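Local coordinates for protein ALDH21) (Physcomitrella patens subsp. patens, PDB 5MZ5) that acts as an NADP(+)-dependent succinic semialdehyde dehydrogenase of the aldehyde dehydrogenase family, oxidising the aldehyde to succinate, at residues Y40-P48 / P235-P243; W55-T63 / L122-I130. One frame throughout, in Å; residues are numbered along the deposited sequence.

Contact 1. Residues Y40-P48 / P235-P243; sequences YNIFLASKP and PLGAFSILP
Phe43 and Ile241 form a single antiparallel hydrogen-bonded pair where strand segments 42-44 and 239-241 run at 147° to each other, Phe43 N giving to Ile241 O at 3.0 Å and Ile241 N returning to Phe43 O. Beyond this bridge serine hydroxyls join the backbone in the pairing. Ser240 OG, turned beside its own backbone N (chi1 -78°), accepts a nearly straight bond from Ala45 N at 2.8 Å, while Ser46 N reaches Phe239 O almost in line with the carbonyl. Ser46 OG in turn accepts from Gly237 N and shares a water with Pro235 O, joining the type I' turn Leu44-Lys47 to the type II turn Pro235-Ala238. The Phe239 ring touches both Ser46 and Phe43: Ser46 CA sits over one face, 3.9 Å from the centroid, in a CH-pi contact, and CE2 meets Phe43 CB at 3.6 Å, the two phenylalanine side chains running side by side with their ring planes 37° apart. With an alanine at Phe239, Ser46 CA and Phe43 CB would probably lose their aromatic partner and a gap would open beneath the turn. At the far end of the pairing Ile42 CG2 presses on Pro243 CD; beside the turns, the Lys47 side chain crosses that of Leu236 at about a right angle, CE meeting CD1. Strand 239-241 also pairs in parallel with 209-212, the strand carrying the NADP(+)-binding Lys212, so the N-terminal hairpin 38-49 adds an antiparallel bridge at the margin of the Rossmann-type cofactor sheet.

Contact 2. Residues W55-T63 / L122-I130; sequences WLDVTNKYT and LTMESGKPI
Lys61 curls over the end of helix 115-126, and its side chain and backbone both bond to carbonyls of the last helical turn, a C-terminal capping arrangement in which the loop after strand 55-59 supplies the donors. Lys61 N points at Met124 O, 3.0 Å away. The side chain sets off beside its own backbone N (chi1 -61°) and bends at chi2 and chi4, which carries NZ round to Glu125 O at 2.8 Å, a donor tilted 26° from that carbonyl plane. The same ammonium gives a bond to Thr59 O and another to Arg216 O, so three backbone oxygens grip the buried charge and fix its position between the strand end, the helix end and a neighbouring loop. Along the way Lys61 CB rests on Gly127 CA at 3.7 Å; Gly127 leaves the helix with positive phi, and a side chain there would head into Lys61 CB. Met124 approaches from the flank, its CG against Asn60 ND2 and its SD 3.9 Å from Asn60 CA, the two side chains slanting across one another. Farther up the strand Val58 CG1 meets Glu125 CB, whereas the carboxylate of Glu125 turns away to bind Ser220 OG and Leu219 N at the start of helix 219-229. On the far side of the helix end, Ser126 OG gives to Leu122 O and accepts from Lys128 N, forming an ST turn. The loop is shaped by Asn60, whose OD1 takes Tyr62 N in its carbonyl plane at 3.0 Å and Thr63 N from above that plane at 3.1 Å.

Overall arrangement
From the N terminus the chain first lays down strands 38-44 and 47-49, whose partner in contact 1 comes 187 residues later, after strand 209-212 and helix 219-229. Inside that long loop lies the shorter one closed by contact 2, where strand 55-59 leads into a turn that meets the end of helix 115-126 after two intervening helices, 75-94 and 97-113. The contacts are therefore nested, not crossed. Both start from the four-stranded N-terminal sheet, contact 1 joining it to the margin of the cofactor-binding sheet and contact 2 joining it to the C-terminal end of helix 115-126. Their centres are 22 Å apart, yet Pro243 CB touches Leu56 CD2 at 3.9 Å.

Contact 1. Residues Y40-P48 / P235-P243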
loop_
_atom_site.group_PDB
_atom_site.type_symbol
_atom_site.label_atom_id
_atom_site.label_comp_id
_atom_site.label_asym_id
_atom_site.label_seq_id
_atom_site.Cartn_x
_atom_site.Cartn_y
_atom_site.Cartn_z
ATOM N N TYR A 40 34.722 26.601 15.044
ATOM C CA TYR A 40 33.967 25.370 14.859
ATOM C C TYR A 40 34.882 24.311 14.265
ATOM O O TYR A 40 35.951 24.622 13.741
ATOM C CB TYR A 40 32.774 25.610 13.906
ATOM C CG TYR A 40 31.584 26.279 14.556
ATOM C CD1 TYR A 40 31.576 27.652 14.804
ATOM C CD2 TYR A 40 30.449 25.545 14.895
ATOM C CE1 TYR A 40 30.483 28.271 15.406
ATOM C CE2 TYR A 40 29.341 26.159 15.480
ATOM C CZ TYR A 40 29.367 27.522 15.738
ATOM O OH TYR A 40 28.295 28.142 16.318
ATOM N N ASN A 41 34.449 23.062 14.345
ATOM C CA ASN A 41 35.138 21.952 13.725
ATOM C C ASN A 41 34.308 21.501 12.544
ATOM O O ASN A 41 33.098 21.731 12.506
ATOM C CB ASN A 41 35.257 20.774 14.697
ATOM C CG ASN A 41 36.190 20.986 15.849
ATOM O OD1 ASN A 41 35.802 20.832 17.004
ATOM N ND2 ASN A 41 37.455 21.237 15.565
ATOM N N ILE A 42 34.960 20.851 11.585
ATOM C CA ILE A 42 34.297 20.235 10.447
ATOM C C ILE A 42 34.335 18.740 10.712
ATOM O O ILE A 42 35.082 18.298 11.595
ATOM C CB ILE A 42 34.837 20.678 9.060
ATOM C CG1 ILE A 42 36.334 20.347 8.880
ATOM C CG2 ILE A 42 34.562 22.168 8.872
ATOM C CD1 ILE A 42 36.900 20.489 7.439
ATOM N N PHE A 43 33.505 17.970 10.007
ATOM C CA PHE A 43 33.430 16.551 10.279
ATOM C C PHE A 43 33.934 15.733 9.128
ATOM O O PHE A 43 33.411 15.810 8.028
ATOM C CB PHE A 43 32.007 16.165 10.746
ATOM C CG PHE A 43 31.732 16.787 12.101
ATOM C CD1 PHE A 43 32.103 16.133 13.273
ATOM C CD2 PHE A 43 31.202 18.075 12.201
ATOM C CE1 PHE A 43 31.916 16.741 14.522
ATOM C CE2 PHE A 43 31.043 18.685 13.443
ATOM C CZ PHE A 43 31.410 18.016 14.595
ATOM N N LEU A 44 35.001 14.982 9.389
ATOM C CA LEU A 44 35.671 14.137 8.415
ATOM C C LEU A 44 35.636 12.711 8.921
ATOM O O LEU A 44 36.271 12.398 9.937
ATOM C CB LEU A 44 37.111 14.638 8.186
ATOM C CG LEU A 44 38.045 13.782 7.315
ATOM C CD1 LEU A 44 37.503 13.621 5.916
ATOM C CD2 LEU A 44 39.426 14.412 7.225
ATOM N N ALA A 45 34.866 11.846 8.215
ATOM C CA ALA A 45 34.679 10.432 8.548
ATOM C C ALA A 45 34.236 10.284 10.028
ATOM O O ALA A 45 34.858 9.535 10.797
ATOM C CB ALA A 45 35.963 9.652 8.271
ATOM N N SER A 46 33.178 11.071 10.407
ATOM C CA SER A 46 32.510 11.141 11.726
ATOM C C SER A 46 33.280 11.875 12.828
ATOM O O SER A 46 32.795 11.961 13.962
ATOM C CB SER A 46 32.136 9.744 12.228
ATOM O OG SER A 46 31.602 8.926 11.203
ATOM N N LYS A 47 34.477 12.387 12.511
ATOM C CA LYS A 47 35.343 12.986 13.519
ATOM C C LYS A 47 35.548 14.498 13.361
ATOM O O LYS A 47 35.700 14.984 12.237
ATOM C CB LYS A 47 36.697 12.236 13.584
ATOM C CG LYS A 47 36.529 10.740 13.866
ATOM C CD LYS A 47 37.652 10.172 14.701
ATOM C CE LYS A 47 37.336 8.809 15.274
ATOM N NZ LYS A 47 36.208 8.829 16.254
ATOM N N PRO A 48 35.554 15.254 14.491
ATOM C CA PRO A 48 35.793 16.699 14.398
ATOM C C PRO A 48 37.249 16.994 14.027
ATOM O O PRO A 48 38.161 16.395 14.594
ATOM C CB PRO A 48 35.456 17.214 15.806
ATOM C CG PRO A 48 35.683 16.065 16.704
ATOM C CD PRO A 48 35.400 14.820 15.902
ATOM N N PRO A 235 27.907 3.963 12.524
ATOM C CA PRO A 235 29.271 3.491 12.198
ATOM C C PRO A 235 30.274 4.603 11.866
ATOM O O PRO A 235 29.886 5.647 11.353
ATOM C CB PRO A 235 29.049 2.570 10.986
ATOM C CG PRO A 235 27.617 2.124 11.103
ATOM C CD PRO A 235 26.900 3.316 11.655
ATOM N N LEU A 236 31.564 4.363 12.148
ATOM C CA LEU A 236 32.639 5.308 11.839
ATOM C C LEU A 236 32.749 5.501 10.318
ATOM O O LEU A 236 32.741 4.527 9.565
ATOM C CB LEU A 236 33.960 4.803 12.422
ATOM C CG LEU A 236 35.107 5.802 12.434
ATOM C CD1 LEU A 236 34.910 6.845 13.549
ATOM C CD2 LEU A 236 36.451 5.071 12.574
ATOM N N GLY A 237 32.778 6.755 9.890
ATOM C CA GLY A 237 32.833 7.111 8.476
ATOM C C GLY A 237 31.489 7.221 7.785
ATOM O O GLY A 237 31.448 7.477 6.582
ATOM N N ALA A 238 30.372 7.048 8.533
ATOM C CA ALA A 238 28.991 7.145 8.014
ATOM C C ALA A 238 28.678 8.561 7.508
ATOM O O ALA A 238 27.788 8.754 6.662
ATOM C CB ALA A 238 28.007 6.775 9.104
ATOM N N PHE A 239 29.364 9.556 8.066
ATOM C CA PHE A 239 29.114 10.928 7.658
ATOM C C PHE A 239 30.358 11.785 7.649
ATOM O O PHE A 239 31.298 11.561 8.411
ATOM C CB PHE A 239 28.007 11.577 8.530
ATOM C CG PHE A 239 28.453 12.074 9.886
ATOM C CD1 PHE A 239 28.555 11.202 10.969
ATOM C CD2 PHE A 239 28.824 13.402 10.071
ATOM C CE1 PHE A 239 29.004 11.655 12.213
ATOM C CE2 PHE A 239 29.266 13.854 11.318
ATOM C CZ PHE A 239 29.359 12.977 12.378
ATOM N N SER A 240 30.315 12.801 6.791
ATOM C CA SER A 240 31.272 13.885 6.685
ATOM C C SER A 240 30.457 15.123 6.353
ATOM O O SER A 240 29.521 15.038 5.557
ATOM C CB SER A 240 32.312 13.620 5.606
ATOM O OG SER A 240 33.289 12.711 6.079
ATOM N N ILE A 241 30.762 16.237 7.019
ATOM C CA ILE A 241 30.128 17.548 6.800
ATOM C C ILE A 241 31.280 18.541 6.625
ATOM O O ILE A 241 31.980 18.863 7.591
ATOM C CB ILE A 241 29.087 17.975 7.884
ATOM C CG1 ILE A 241 27.974 16.900 8.045
ATOM C CG2 ILE A 241 28.483 19.392 7.562
ATOM C CD1 ILE A 241 27.159 17.033 9.267
ATOM N N LEU A 242 31.524 18.923 5.358
ATOM C CA LEU A 242 32.633 19.790 4.977
ATOM C C LEU A 242 32.225 21.016 4.126
ATOM O O LEU A 242 31.836 20.848 2.966
ATOM C CB LEU A 242 33.726 19.010 4.204
ATOM C CG LEU A 242 33.913 17.516 4.435
ATOM C CD1 LEU A 242 34.274 16.823 3.128
ATOM C CD2 LEU A 242 35.022 17.262 5.454
ATOM N N PRO A 243 32.350 22.254 4.659
ATOM C CA PRO A 243 32.162 23.449 3.806
ATOM C C PRO A 243 33.366 23.432 2.850
ATOM O O PRO A 243 34.506 23.201 3.270
ATOM C CB PRO A 243 32.224 24.621 4.803
ATOM C CG PRO A 243 32.171 23.977 6.172
ATOM C CD PRO A 243 32.795 22.641 6.008
HETATM O O HOH W 1 29.355 8.051 12.463
#

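Contact 2. Residues W55-T63 / L122-I130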
loop_
_atom_site.group_PDB
_atom_site.type_symbol
_atom_site.label_atom_id
_atom_site.label_comp_id
_atom_site.label_asym_id
_atom_site.label_seq_id
_atom_site.Cartn_x
_atom_site.Cartn_y
_atom_site.Cartn_z
ATOM N N TRP A 55 40.823 29.111 7.225
ATOM C CA TRP A 55 39.550 29.458 7.841
ATOM C C TRP A 55 38.565 30.068 6.885
ATOM O O TRP A 55 38.934 30.848 6.019
ATOM C CB TRP A 55 39.750 30.399 9.035
ATOM C CG TRP A 55 40.505 29.804 10.188
ATOM C CD1 TRP A 55 41.780 30.106 10.571
ATOM C CD2 TRP A 55 40.028 28.818 11.117
ATOM N NE1 TRP A 55 42.122 29.384 11.691
ATOM C CE2 TRP A 55 41.070 28.572 12.040
ATOM C CE3 TRP A 55 38.806 28.146 11.287
ATOM C CZ2 TRP A 55 40.921 27.695 13.124
ATOM C CZ3 TRP A 55 38.665 27.265 12.350
ATOM C CH2 TRP A 55 39.724 27.021 13.235
ATOM N N LEU A 56 37.302 29.698 7.048
ATOM C CA LEU A 56 36.171 30.269 6.333
ATOM C C LEU A 56 35.458 31.181 7.345
ATOM O O LEU A 56 35.126 30.732 8.458
ATOM C CB LEU A 56 35.214 29.160 5.833
ATOM C CG LEU A 56 33.879 29.610 5.197
ATOM C CD1 LEU A 56 34.099 30.314 3.824
ATOM C CD2 LEU A 56 32.915 28.429 5.052
ATOM N N ASP A 57 35.226 32.451 6.963
ATOM C CA ASP A 57 34.543 33.426 7.825
ATOM C C ASP A 57 33.044 33.308 7.677
ATOM O O ASP A 57 32.540 33.270 6.560
ATOM C CB ASP A 57 34.956 34.861 7.460
ATOM C CG ASP A 57 36.356 35.288 7.864
ATOM O OD1 ASP A 57 36.975 34.589 8.693
ATOM O OD2 ASP A 57 36.799 36.374 7.409
ATOM N N VAL A 58 32.324 33.262 8.800
ATOM C CA VAL A 58 30.865 33.230 8.804
ATOM C C VAL A 58 30.384 34.498 9.494
ATOM O O VAL A 58 30.673 34.725 10.678
ATOM C CB VAL A 58 30.223 31.944 9.381
ATOM C CG1 VAL A 58 28.690 32.010 9.295
ATOM C CG2 VAL A 58 30.750 30.701 8.665
ATOM N N THR A 59 29.664 35.329 8.737
ATOM C CA THR A 59 29.194 36.608 9.255
ATOM C C THR A 59 27.788 36.588 9.810
ATOM O O THR A 59 26.928 35.826 9.371
ATOM C CB THR A 59 29.332 37.741 8.218
ATOM O OG1 THR A 59 28.386 37.568 7.155
ATOM C CG2 THR A 59 30.768 37.915 7.692
ATOM N N ASN A 60 27.561 37.491 10.774
ATOM C CA ASN A 60 26.261 37.787 11.338
ATOM C C ASN A 60 25.616 38.586 10.192
ATOM O O ASN A 60 26.186 39.576 9.737
ATOM C CB ASN A 60 26.431 38.621 12.612
ATOM C CG ASN A 60 25.144 39.052 13.280
ATOM O OD1 ASN A 60 24.187 39.514 12.643
ATOM N ND2 ASN A 60 25.132 38.997 14.596
ATOM N N LYS A 61 24.496 38.103 9.659
ATOM C CA LYS A 61 23.871 38.721 8.482
ATOM C C LYS A 61 23.197 40.064 8.771
ATOM O O LYS A 61 22.894 40.810 7.821
ATOM C CB LYS A 61 22.921 37.735 7.763
ATOM C CG LYS A 61 23.637 36.484 7.251
ATOM C CD LYS A 61 24.890 36.758 6.378
ATOM C CE LYS A 61 25.546 35.491 5.851
ATOM N NZ LYS A 61 26.066 34.610 6.949
ATOM N N TYR A 62 23.039 40.407 10.060
ATOM C CA TYR A 62 22.495 41.702 10.458
ATOM C C TYR A 62 23.611 42.737 10.671
ATOM O O TYR A 62 23.548 43.819 10.090
ATOM C CB TYR A 62 21.629 41.591 11.725
ATOM C CG TYR A 62 21.088 42.932 12.192
ATOM C CD1 TYR A 62 20.279 43.711 11.363
ATOM C CD2 TYR A 62 21.379 43.422 13.468
ATOM C CE1 TYR A 62 19.789 44.949 11.781
ATOM C CE2 TYR A 62 20.877 44.654 13.904
ATOM C CZ TYR A 62 20.074 45.409 13.059
ATOM O OH TYR A 62 19.556 46.617 13.472
ATOM N N THR A 63 24.610 42.410 11.524
ATOM C CA THR A 63 25.708 43.312 11.904
ATOM C C THR A 63 26.888 43.305 10.942
ATOM O O THR A 63 27.670 44.253 10.963
ATOM C CB THR A 63 26.196 42.996 13.338
ATOM O OG1 THR A 63 26.898 41.744 13.351
ATOM C CG2 THR A 63 25.069 42.976 14.371
ATOM N N LEU A 122 21.039 30.059 13.936
ATOM C CA LEU A 122 20.293 30.139 12.688
ATOM C C LEU A 122 20.022 31.569 12.295
ATOM O O LEU A 122 20.312 31.945 11.170
ATOM C CB LEU A 122 18.965 29.400 12.816
ATOM C CG LEU A 122 18.830 28.062 12.159
ATOM C CD1 LEU A 122 17.437 27.513 12.405
ATOM C CD2 LEU A 122 19.074 28.159 10.636
ATOM N N THR A 123 19.460 32.372 13.213
ATOM C CA THR A 123 19.177 33.794 12.988
ATOM C C THR A 123 20.465 34.559 12.646
ATOM O O THR A 123 20.489 35.346 11.701
ATOM C CB THR A 123 18.449 34.367 14.210
ATOM O OG1 THR A 123 17.125 33.870 14.154
ATOM C CG2 THR A 123 18.414 35.913 14.224
ATOM N N MET A 124 21.531 34.301 13.409
ATOM C CA MET A 124 22.835 34.916 13.213
ATOM C C MET A 124 23.393 34.660 11.791
ATOM O O MET A 124 23.712 35.620 11.078
ATOM C CB MET A 124 23.799 34.448 14.329
ATOM C CG MET A 124 25.160 35.129 14.329
ATOM S SD MET A 124 26.286 34.354 13.132
ATOM C CE MET A 124 26.762 32.888 14.068
ATOM N N GLU A 125 23.516 33.383 11.387
ATOM C CA GLU A 125 24.120 33.070 10.092
ATOM C C GLU A 125 23.193 33.248 8.881
ATOM O O GLU A 125 23.702 33.356 7.770
ATOM C CB GLU A 125 24.729 31.665 10.097
ATOM C CG GLU A 125 23.699 30.543 10.054
ATOM C CD GLU A 125 24.273 29.153 9.895
ATOM O OE1 GLU A 125 25.486 29.040 9.619
ATOM O OE2 GLU A 125 23.504 28.176 10.018
ATOM N N SER A 126 21.859 33.206 9.073
ATOM C CA SER A 126 20.947 33.322 7.936
ATOM C C SER A 126 20.270 34.684 7.825
ATOM O O SER A 126 19.800 35.044 6.743
ATOM C CB SER A 126 19.910 32.198 7.955
ATOM O OG SER A 126 18.894 32.446 8.913
ATOM N N GLY A 127 20.212 35.416 8.936
ATOM C CA GLY A 127 19.538 36.705 8.979
ATOM C C GLY A 127 18.029 36.587 9.123
ATOM O O GLY A 127 17.325 37.597 9.066
ATOM N N LYS A 128 17.495 35.361 9.288
ATOM C CA LYS A 128 16.047 35.187 9.437
ATOM C C LYS A 128 15.592 35.582 10.843
ATOM O O LYS A 128 16.319 35.333 11.804
ATOM C CB LYS A 128 15.562 33.780 9.017
ATOM C CG LYS A 128 15.823 32.637 10.022
ATOM C CD LYS A 128 15.312 31.292 9.530
ATOM C CE LYS A 128 15.970 30.847 8.235
ATOM N NZ LYS A 128 15.027 30.063 7.388
ATOM N N PRO A 129 14.419 36.236 10.991
ATOM C CA PRO A 129 13.958 36.618 12.338
ATOM C C PRO A 129 13.919 35.435 13.313
ATOM O O PRO A 129 13.637 34.318 12.887
ATOM C CB PRO A 129 12.576 37.207 12.067
ATOM C CG PRO A 129 12.670 37.712 10.665
ATOM C CD PRO A 129 13.451 36.658 9.959
ATOM N N ILE A 130 14.228 35.672 14.604
ATOM C CA ILE A 130 14.288 34.646 15.656
ATOM C C ILE A 130 13.001 33.796 15.747
ATOM O O ILE A 130 13.101 32.592 15.979
ATOM C CB ILE A 130 14.730 35.219 17.041
ATOM C CG1 ILE A 130 15.070 34.091 18.061
ATOM C CG2 ILE A 130 13.720 36.237 17.620
ATOM C CD1 ILE A 130 16.264 33.156 17.701
#